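CS1 fimbrial subunit A (Escherichia coli, PDB 4HJI) forms the major subunit of CS1 fimbriae, surface filaments of the chaperone-usher family with which the bacterium colonises the epithelium of specific host organs. Local coordinates at residues H53-V58 against Q125-H130; K71-P76 against L149-L154; L86-S91 against T134-G139. All coordinates share one frame; numbering follows the deposited sequence. Where two conformers were deposited one is given.

Interaction 1: H53-V58 against Q125-H130; sequences HTINTV and QKLSIH
From His53 to Thr57 one strand runs antiparallel to the strand from Gln125 to Ile129, their axes 4.5 Å apart and turned 157° from each other, in a ladder of six backbone hydrogen bonds. His53, Ile55 and Thr57 form the hydrogen-bonded pairs with Ile129, Leu127 and Gln125, and between these rungs Thr54 faces Ser128 and Asn56 faces Lys126 in non-hydrogen-bonded pairs. Thr57 adds a seventh bond through its hydroxyl: OG1 donates to Gln125 O at 2.7 Å, coming from above the carbonyl plane, while Thr57 N reaches the same oxygen from the opposite face. Chi1 of 68° sets OG1 between the backbone N and C, close enough to share that acceptor, and leaves CG2 to rest 3.9 Å from Leu127 CB. A buried threonine suits this place because its hydroxyl is spent on the backbone and its methyl on the core. Beside it, Ile55 and Leu127 meet near the root of their side chains, CB to CB 4.3 Å, and their branches continue into the interior, where Leu127 also touches Val92. The other face, of Thr54, Asn56 and Lys126, is the more exposed, though Ser128 on it is buried beside Asn93. With the face of Ile55, Leu127 and Ile129 the more apolar and mostly turned inward, the ladder is consistent with a beta-sandwich, as in the immunoglobulin-like pilins of chaperone-usher fimbriae.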
loop_
_atom_site.group_PDB
_atom_site.type_symbol
_atom_site.label_atom_id
_atom_site.label_comp_id
_atom_site.label_asym_id
_atom_site.label_seq_id
_atom_site.Cartn_x
_atom_site.Cartn_y
_atom_site.Cartn_z
ATOM N N HIS A 53 8.039 -3.093 4.473
ATOM C CA HIS A 53 8.344 -3.180 3.049
ATOM C C HIS A 53 8.000 -1.860 2.382
ATOM O O HIS A 53 6.830 -1.486 2.310
ATOM C CB HIS A 53 7.578 -4.296 2.386
ATOM C CG HIS A 53 7.917 -4.476 0.945
ATOM N ND1 HIS A 53 8.867 -5.375 0.514
ATOM C CD2 HIS A 53 7.410 -3.906 -0.180
ATOM C CE1 HIS A 53 8.918 -5.362 -0.810
ATOM N NE2 HIS A 53 8.058 -4.466 -1.252
ATOM N N THR A 54 9.019 -1.191 1.852
ATOM C CA THR A 54 8.868 0.136 1.277
ATOM C C THR A 54 9.058 0.117 -0.234
ATOM O O THR A 54 10.010 -0.504 -0.770
ATOM C CB THR A 54 9.825 1.125 1.958
ATOM O OG1 THR A 54 9.525 1.165 3.350
ATOM C CG2 THR A 54 9.698 2.536 1.372
ATOM N N ILE A 55 8.128 0.763 -0.920
ATOM C CA ILE A 55 8.091 0.873 -2.376
ATOM C C ILE A 55 8.167 2.374 -2.694
ATOM O O ILE A 55 7.320 3.156 -2.231
ATOM C CB ILE A 55 6.788 0.280 -2.967
ATOM C CG1 ILE A 55 6.604 -1.198 -2.576
ATOM C CG2 ILE A 55 6.751 0.409 -4.481
ATOM C CD1 ILE A 55 5.299 -1.821 -2.983
ATOM N N ASN A 56 9.197 2.774 -3.435
ATOM C CA ASN A 56 9.315 4.119 -3.968
ATOM C C ASN A 56 8.368 4.270 -5.153
ATOM O O ASN A 56 8.434 3.487 -6.100
ATOM C CB ASN A 56 10.773 4.392 -4.373
ATOM C CG ASN A 56 11.717 4.299 -3.193
ATOM O OD1 ASN A 56 12.593 3.414 -3.121
ATOM N ND2 ASN A 56 11.553 5.203 -2.252
ATOM N N THR A 57 7.480 5.261 -5.092
ATOM C CA THR A 57 6.426 5.428 -6.093
ATOM C C THR A 57 6.344 6.864 -6.584
ATOM O O THR A 57 6.930 7.768 -5.995
ATOM C CB THR A 57 5.048 5.081 -5.509
ATOM O OG1 THR A 57 4.690 6.071 -4.530
ATOM C CG2 THR A 57 5.071 3.736 -4.846
ATOM N N VAL A 58 5.604 7.065 -7.666
ATOM C CA VAL A 58 5.236 8.391 -8.128
ATOM C C VAL A 58 3.779 8.380 -8.559
ATOM O O VAL A 58 3.285 7.369 -9.038
ATOM C CB VAL A 58 6.104 8.897 -9.302
ATOM C CG1 VAL A 58 7.521 9.173 -8.828
ATOM C CG2 VAL A 58 6.080 7.926 -10.487
ATOM N N GLN A 125 7.302 9.363 -3.635
ATOM C CA GLN A 125 6.500 9.133 -2.448
ATOM C C GLN A 125 6.676 7.703 -1.965
ATOM O O GLN A 125 6.636 6.733 -2.751
ATOM C CB GLN A 125 5.029 9.383 -2.723
ATOM C CG GLN A 125 4.732 10.678 -3.461
ATOM C CD GLN A 125 5.076 11.924 -2.664
ATOM O OE1 GLN A 125 5.404 12.967 -3.241
ATOM N NE2 GLN A 125 5.015 11.827 -1.341
ATOM N N LYS A 126 6.848 7.554 -0.661
ATOM C CA LYS A 126 7.024 6.244 -0.069
ATOM C C LYS A 126 5.682 5.565 0.158
ATOM O O LYS A 126 4.774 6.149 0.744
ATOM C CB LYS A 126 7.827 6.356 1.229
ATOM C CG LYS A 126 9.242 6.816 0.966
ATOM C CD LYS A 126 10.097 6.954 2.222
ATOM C CE LYS A 126 11.516 7.355 1.842
ATOM N NZ LYS A 126 12.014 6.572 0.680
ATOM N N LEU A 127 5.561 4.332 -0.327
ATOM C CA LEU A 127 4.465 3.455 0.012
ATOM C C LEU A 127 5.018 2.306 0.851
ATOM O O LEU A 127 5.850 1.536 0.369
ATOM C CB LEU A 127 3.809 2.917 -1.267
ATOM C CG LEU A 127 2.710 1.876 -1.061
ATOM C CD1 LEU A 127 1.470 2.448 -0.380
ATOM C CD2 LEU A 127 2.307 1.282 -2.399
ATOM N N SER A 128 4.596 2.193 2.110
ATOM C CA SER A 128 5.132 1.159 3.025
ATOM C C SER A 128 4.046 0.239 3.584
ATOM O O SER A 128 2.978 0.703 4.002
ATOM C CB SER A 128 5.905 1.790 4.205
ATOM O OG SER A 128 5.214 2.979 4.516
ATOM N N ILE A 129 4.355 -1.054 3.609
ATOM C CA ILE A 129 3.459 -2.107 4.094
ATOM C C ILE A 129 4.076 -2.695 5.364
ATOM O O ILE A 129 5.233 -3.110 5.332
ATOM C CB ILE A 129 3.242 -3.184 2.998
ATOM C CG1 ILE A 129 2.572 -2.528 1.796
ATOM C CG2 ILE A 129 2.432 -4.357 3.541
ATOM C CD1 ILE A 129 2.467 -3.426 0.601
ATOM N N HIS A 130 3.283 -2.759 6.435
ATOM C CA HIS A 130 3.729 -3.047 7.830
ATOM C C HIS A 130 2.838 -4.134 8.450
ATOM O O HIS A 130 1.821 -3.802 9.086
ATOM C CB HIS A 130 3.661 -1.800 8.749
ATOM C CG HIS A 130 4.366 -0.590 8.219
ATOM N ND1 HIS A 130 5.687 -0.327 8.492
ATOM C CD2 HIS A 130 3.942 0.412 7.409
ATOM C CE1 HIS A 130 6.051 0.786 7.883
ATOM N NE2 HIS A 130 5.010 1.257 7.224
#

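Interaction 2: K71-P76 against L149-L154; sequences KLSADP and LVSIIL
Leu72 and Ile152 face each other on the inner side of the sheet, the CD2 methyl of Leu72 lying 3.9 Å from Ile152 CG1 and farther from Val150 CG1. Pro76 enters from the end of the loop, its CB 3.9 Å from Val150 CG2; the rigid ring fills the apolar side where the chain returns to Val150 and has no N-H that would need a partner. Outward from this centre come the backbone bonds. Lys71 and Ile153 form a hydrogen-bonded antiparallel pair, the N-H of Ile153 pointing almost straight (179°) at Lys71 O, and Ser73 N donates to Ser151 O just as its chain leaves the strand. On the outer face chi1 of 67° places CG of Lys71 between its N and C, and the extended chain beyond brings CE over Ile153, 3.6 Å from CD1, so the side chain covers the isoleucine while its ammonium group extends past it. CB of Ser73 packs on the same Ile153 CD1 at 3.5 Å. At the polar edge the short hydroxyl of Ser151 suits its place by hydrogen-bonding to Glu164 of the adjoining strand 163-173; in one of its conformers Ser73 OG comes within 2.8 Å of Ser151 OG, a bond that remains doubtful. Where the loop swings away from the strand, a water bridges the gap, donating to Ala74 O (2.7 Å) and accepting from Ser151 N. The strand holding Leu149-Leu154 lies between strands 68-80 and 163-173, while Pro76 rests on Val90 of strand 87-94 and Leu72 on Leu99 of a nearby loop.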
loop_
_atom_site.group_PDB
_atom_site.type_symbol
_atom_site.label_atom_id
_atom_site.label_comp_id
_atom_site.label_asym_id
_atom_site.label_seq_id
_atom_site.Cartn_x
_atom_site.Cartn_y
_atom_site.Cartn_z
ATOM N N LYS A 71 -7.081 5.707 -0.383
ATOM C CA LYS A 71 -7.655 4.893 0.664
ATOM C C LYS A 71 -7.414 3.428 0.375
ATOM O O LYS A 71 -6.922 3.087 -0.703
ATOM C CB LYS A 71 -9.163 5.170 0.775
ATOM C CG LYS A 71 -9.949 4.719 -0.438
ATOM C CD LYS A 71 -11.408 5.139 -0.374
ATOM C CE LYS A 71 -12.173 4.450 -1.488
ATOM N NZ LYS A 71 -13.554 4.940 -1.693
ATOM N N LEU A 72 -7.747 2.579 1.343
ATOM C CA LEU A 72 -7.759 1.124 1.170
ATOM C C LEU A 72 -9.195 0.683 0.961
ATOM O O LEU A 72 -10.111 1.265 1.501
ATOM C CB LEU A 72 -7.207 0.428 2.409
ATOM C CG LEU A 72 -5.800 0.856 2.810
ATOM C CD1 LEU A 72 -5.430 0.356 4.208
ATOM C CD2 LEU A 72 -4.787 0.403 1.779
ATOM N N SER A 73 -9.407 -0.358 0.166
ATOM C CA SER A 73 -10.768 -0.849 -0.057
ATOM C C SER A 73 -11.244 -1.715 1.104
ATOM O O SER A 73 -12.431 -1.981 1.228
ATOM C CB SER A 73 -10.827 -1.674 -1.341
ATOM O OG SER A 73 -10.238 -2.925 -1.107
ATOM N N ALA A 74 -10.314 -2.171 1.941
ATOM C CA ALA A 74 -10.650 -3.001 3.078
ATOM C C ALA A 74 -9.463 -2.948 4.000
ATOM O O ALA A 74 -8.347 -2.672 3.552
ATOM C CB ALA A 74 -10.926 -4.431 2.639
ATOM N N ASP A 75 -9.717 -3.196 5.285
ATOM C CA ASP A 75 -8.661 -3.350 6.279
ATOM C C ASP A 75 -7.842 -4.558 5.905
ATOM O O ASP A 75 -8.365 -5.675 5.933
ATOM C CB ASP A 75 -9.241 -3.642 7.655
ATOM C CG ASP A 75 -9.768 -2.418 8.347
ATOM O OD1 ASP A 75 -9.534 -1.297 7.841
ATOM O OD2 ASP A 75 -10.392 -2.565 9.433
ATOM N N PRO A 76 -6.566 -4.351 5.542
ATOM C CA PRO A 76 -5.780 -5.493 5.145
ATOM C C PRO A 76 -5.301 -6.327 6.324
ATOM O O PRO A 76 -4.867 -5.787 7.354
ATOM C CB PRO A 76 -4.625 -4.870 4.367
ATOM C CG PRO A 76 -4.479 -3.501 4.900
ATOM C CD PRO A 76 -5.802 -3.096 5.480
ATOM N N LEU A 149 -4.493 -9.561 0.918
ATOM C CA LEU A 149 -4.440 -8.532 -0.120
ATOM C C LEU A 149 -4.380 -7.138 0.481
ATOM O O LEU A 149 -5.074 -6.826 1.457
ATOM C CB LEU A 149 -5.677 -8.620 -1.010
ATOM C CG LEU A 149 -5.966 -9.946 -1.686
ATOM C CD1 LEU A 149 -7.278 -9.860 -2.447
ATOM C CD2 LEU A 149 -4.854 -10.353 -2.624
ATOM N N VAL A 150 -3.574 -6.292 -0.139
ATOM C CA VAL A 150 -3.607 -4.862 0.102
ATOM C C VAL A 150 -4.198 -4.236 -1.157
ATOM O O VAL A 150 -3.661 -4.438 -2.272
ATOM C CB VAL A 150 -2.192 -4.335 0.369
ATOM C CG1 VAL A 150 -2.144 -2.822 0.243
ATOM C CG2 VAL A 150 -1.720 -4.838 1.723
ATOM N N SER A 151 -5.311 -3.513 -0.990
ATOM C CA SER A 151 -6.057 -2.966 -2.124
ATOM C C SER A 151 -6.154 -1.467 -1.959
ATOM O O SER A 151 -6.844 -0.977 -1.047
ATOM C CB SER A 151 -7.438 -3.600 -2.182
ATOM O OG SER A 151 -8.291 -3.005 -3.168
ATOM N N ILE A 152 -5.440 -0.748 -2.809
ATOM C CA ILE A 152 -5.276 0.702 -2.689
ATOM C C ILE A 152 -6.126 1.324 -3.784
ATOM O O ILE A 152 -6.109 0.903 -4.959
ATOM C CB ILE A 152 -3.808 1.129 -2.830
ATOM C CG1 ILE A 152 -2.963 0.546 -1.685
ATOM C CG2 ILE A 152 -3.659 2.645 -2.820
ATOM C CD1 ILE A 152 -1.488 0.450 -2.006
ATOM N N ILE A 153 -6.900 2.320 -3.399
ATOM C CA ILE A 153 -7.759 3.028 -4.319
ATOM C C ILE A 153 -7.298 4.469 -4.374
ATOM O O ILE A 153 -7.116 5.106 -3.313
ATOM C CB ILE A 153 -9.234 3.008 -3.881
ATOM C CG1 ILE A 153 -9.754 1.574 -3.816
ATOM C CG2 ILE A 153 -10.068 3.825 -4.848
ATOM C CD1 ILE A 153 -11.008 1.419 -3.006
ATOM N N LEU A 154 -7.111 4.973 -5.592
ATOM C CA LEU A 154 -6.720 6.366 -5.817
ATOM C C LEU A 154 -7.720 7.009 -6.764
ATOM O O LEU A 154 -8.143 6.393 -7.749
ATOM C CB LEU A 154 -5.317 6.483 -6.426
ATOM C CG LEU A 154 -4.123 5.913 -5.641
ATOM C CD1 LEU A 154 -3.713 4.549 -6.161
ATOM C CD2 LEU A 154 -2.962 6.882 -5.704
HETATM O O HOH W 1 -6.842 -3.639 1.510
#

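Interaction 3: L86-S91 against T134-G139; sequences LQIPVS and TRVTGG
Gln87 and Thr137 form a single antiparallel bridge, Gln87 N donating to Thr137 O and Thr137 N to Gln87 O, both at 2.8 Å. On one side Val136 fits between two apolar neighbours, CG1 3.9 Å from Leu86 CD1 and CG2 4.0 Å from Ile88 CG1; a branched residue suits the spot, one methyl serving each partner. Leu86 has CG anti to the backbone N (chi1 -169°), and from there CD1 comes within 3.4 Å of Gly139 CA; having no CB, the glycine avoids both this methyl and, at its backbone angles, the preceding carbonyl O. On the other side OG1 of Thr137 packs against Gln87 CB at 3.6 Å, and a water links that hydroxyl to Gln87 OE1. Pro89 crosses Arg135 at about a right angle, its CG 3.7 Å from Arg135 CB and its CD 3.2 Å from Arg135 O. Proline has no N-H for that oxygen, where the next hydrogen-bonded pair would fall, so the bridge stays single.

Farther out, Gln87 NE2 is bound to Pro84 O, consistent with OE1 being turned to the water. Arg135 NH1 makes a salt bridge with Asp132, whose carboxylate also binds Thr134 OG1, tying down the loop's start near the end of strand 119-131. Leu86 and Ile88 both rest on Tyr146. A single backbone bridge flanked by apolar contacts and a water thus lays the loop along the strand without forming a ladder.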
loop_
_atom_site.group_PDB
_atom_site.type_symbol
_atom_site.label_atom_id
_atom_site.label_comp_id
_atom_site.label_asym_id
_atom_site.label_seq_id
_atom_site.Cartn_x
_atom_site.Cartn_y
_atom_site.Cartn_z
ATOM N N LEU A 86 -6.646 -17.158 12.142
ATOM C CA LEU A 86 -5.428 -16.609 12.718
ATOM C C LEU A 86 -4.856 -15.517 11.801
ATOM O O LEU A 86 -4.412 -15.795 10.681
ATOM C CB LEU A 86 -4.415 -17.728 12.914
ATOM C CG LEU A 86 -3.202 -17.369 13.747
ATOM C CD1 LEU A 86 -3.625 -17.237 15.200
ATOM C CD2 LEU A 86 -2.141 -18.440 13.593
ATOM N N GLN A 87 -4.864 -14.277 12.282
ATOM C CA GLN A 87 -4.717 -13.118 11.416
ATOM C C GLN A 87 -3.729 -12.092 11.959
ATOM O O GLN A 87 -3.719 -11.787 13.169
ATOM C CB GLN A 87 -6.088 -12.486 11.188
ATOM C CG GLN A 87 -7.021 -13.308 10.300
ATOM C CD GLN A 87 -8.402 -12.688 10.146
ATOM O OE1 GLN A 87 -8.630 -11.548 10.544
ATOM N NE2 GLN A 87 -9.326 -13.437 9.573
ATOM N N ILE A 88 -2.906 -11.550 11.063
ATOM C CA ILE A 88 -1.909 -10.525 11.395
ATOM C C ILE A 88 -2.360 -9.219 10.745
ATOM O O ILE A 88 -2.503 -9.156 9.526
ATOM C CB ILE A 88 -0.504 -10.894 10.857
ATOM C CG1 ILE A 88 -0.030 -12.229 11.435
ATOM C CG2 ILE A 88 0.493 -9.774 11.145
ATOM C CD1 ILE A 88 1.230 -12.769 10.785
ATOM N N PRO A 89 -2.608 -8.158 11.552
ATOM C CA PRO A 89 -3.055 -6.902 10.944
ATOM C C PRO A 89 -1.953 -6.204 10.146
ATOM O O PRO A 89 -0.770 -6.315 10.481
ATOM C CB PRO A 89 -3.476 -6.050 12.152
ATOM C CG PRO A 89 -2.624 -6.566 13.236
ATOM C CD PRO A 89 -2.463 -8.035 13.018
ATOM N N VAL A 90 -2.344 -5.534 9.067
ATOM C CA VAL A 90 -1.396 -4.837 8.196
ATOM C C VAL A 90 -1.740 -3.362 8.191
ATOM O O VAL A 90 -2.926 -3.002 8.111
ATOM C CB VAL A 90 -1.467 -5.368 6.744
ATOM C CG1 VAL A 90 -0.638 -4.511 5.777
ATOM C CG2 VAL A 90 -0.989 -6.815 6.676
ATOM N N SER A 91 -0.701 -2.530 8.308
ATOM C CA SER A 91 -0.784 -1.087 8.183
ATOM C C SER A 91 -0.110 -0.666 6.889
ATOM O O SER A 91 0.878 -1.279 6.466
ATOM C CB SER A 91 -0.090 -0.426 9.383
ATOM O OG SER A 91 -0.833 -0.645 10.571
ATOM N N THR A 134 2.964 -8.499 16.485
ATOM C CA THR A 134 2.643 -8.317 17.909
ATOM C C THR A 134 1.133 -8.226 18.187
ATOM O O THR A 134 0.725 -8.301 19.353
ATOM C CB THR A 134 3.327 -7.084 18.520
ATOM O OG1 THR A 134 2.669 -5.892 18.080
ATOM C CG2 THR A 134 4.787 -7.025 18.130
ATOM N N ARG A 135 0.324 -8.050 17.140
ATOM C CA ARG A 135 -1.138 -7.948 17.278
ATOM C C ARG A 135 -1.923 -9.046 16.534
ATOM O O ARG A 135 -3.047 -8.817 16.097
ATOM C CB ARG A 135 -1.612 -6.556 16.839
ATOM C CG ARG A 135 -1.290 -5.472 17.861
ATOM C CD ARG A 135 -1.935 -4.146 17.495
ATOM N NE ARG A 135 -1.707 -3.102 18.497
ATOM C CZ ARG A 135 -0.559 -2.448 18.668
ATOM N NH1 ARG A 135 0.503 -2.726 17.919
ATOM N NH2 ARG A 135 -0.469 -1.517 19.609
ATOM N N VAL A 136 -1.345 -10.239 16.443
ATOM C CA VAL A 136 -2.053 -11.393 15.874
ATOM C C VAL A 136 -3.367 -11.645 16.609
ATOM O O VAL A 136 -3.440 -11.491 17.829
ATOM C CB VAL A 136 -1.203 -12.680 15.914
ATOM C CG1 VAL A 136 -1.863 -13.811 15.118
ATOM C CG2 VAL A 136 0.192 -12.408 15.375
ATOM N N THR A 137 -4.413 -11.981 15.856
ATOM C CA THR A 137 -5.744 -12.256 16.412
ATOM C C THR A 137 -6.196 -13.643 15.987
ATOM O O THR A 137 -5.733 -14.161 14.977
ATOM C CB THR A 137 -6.821 -11.271 15.896
ATOM O OG1 THR A 137 -7.152 -11.564 14.524
ATOM C CG2 THR A 137 -6.349 -9.839 16.009
ATOM N N GLY A 138 -7.122 -14.214 16.758
ATOM C CA GLY A 138 -7.685 -15.539 16.483
ATOM C C GLY A 138 -6.846 -16.691 17.009
ATOM O O GLY A 138 -7.150 -17.856 16.750
ATOM N N GLY A 139 -5.799 -16.367 17.764
ATOM C CA GLY A 139 -4.899 -17.361 18.340
ATOM C C GLY A 139 -3.536 -16.737 18.566
ATOM O O GLY A 139 -3.389 -15.518 18.462
HETATM O O HOH W 2 -8.130 -9.456 12.686
#

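How the interactions relate
Interaction 1 is the most buried and regular of the three, a full antiparallel ladder; interaction 2 begins as such a pairing and then opens into a loop; interaction 3, centred about 18 Å from the centre of the chain, holds a surface loop by one bridge. Interactions 1 and 2 meet in the interior, where Leu127 CD2 packs on Ile152 CD1 at 3.9 Å. Strand 87-94 joins the outlying contact to both: Ser91 O probably accepts from His130 N, and Val90 N probably donates to Pro76 O. In interaction 1 the buried hydroxyl of Thr57 is spent on a backbone carbonyl, whereas in the more open interactions 2 and 3 a water bridges the segments.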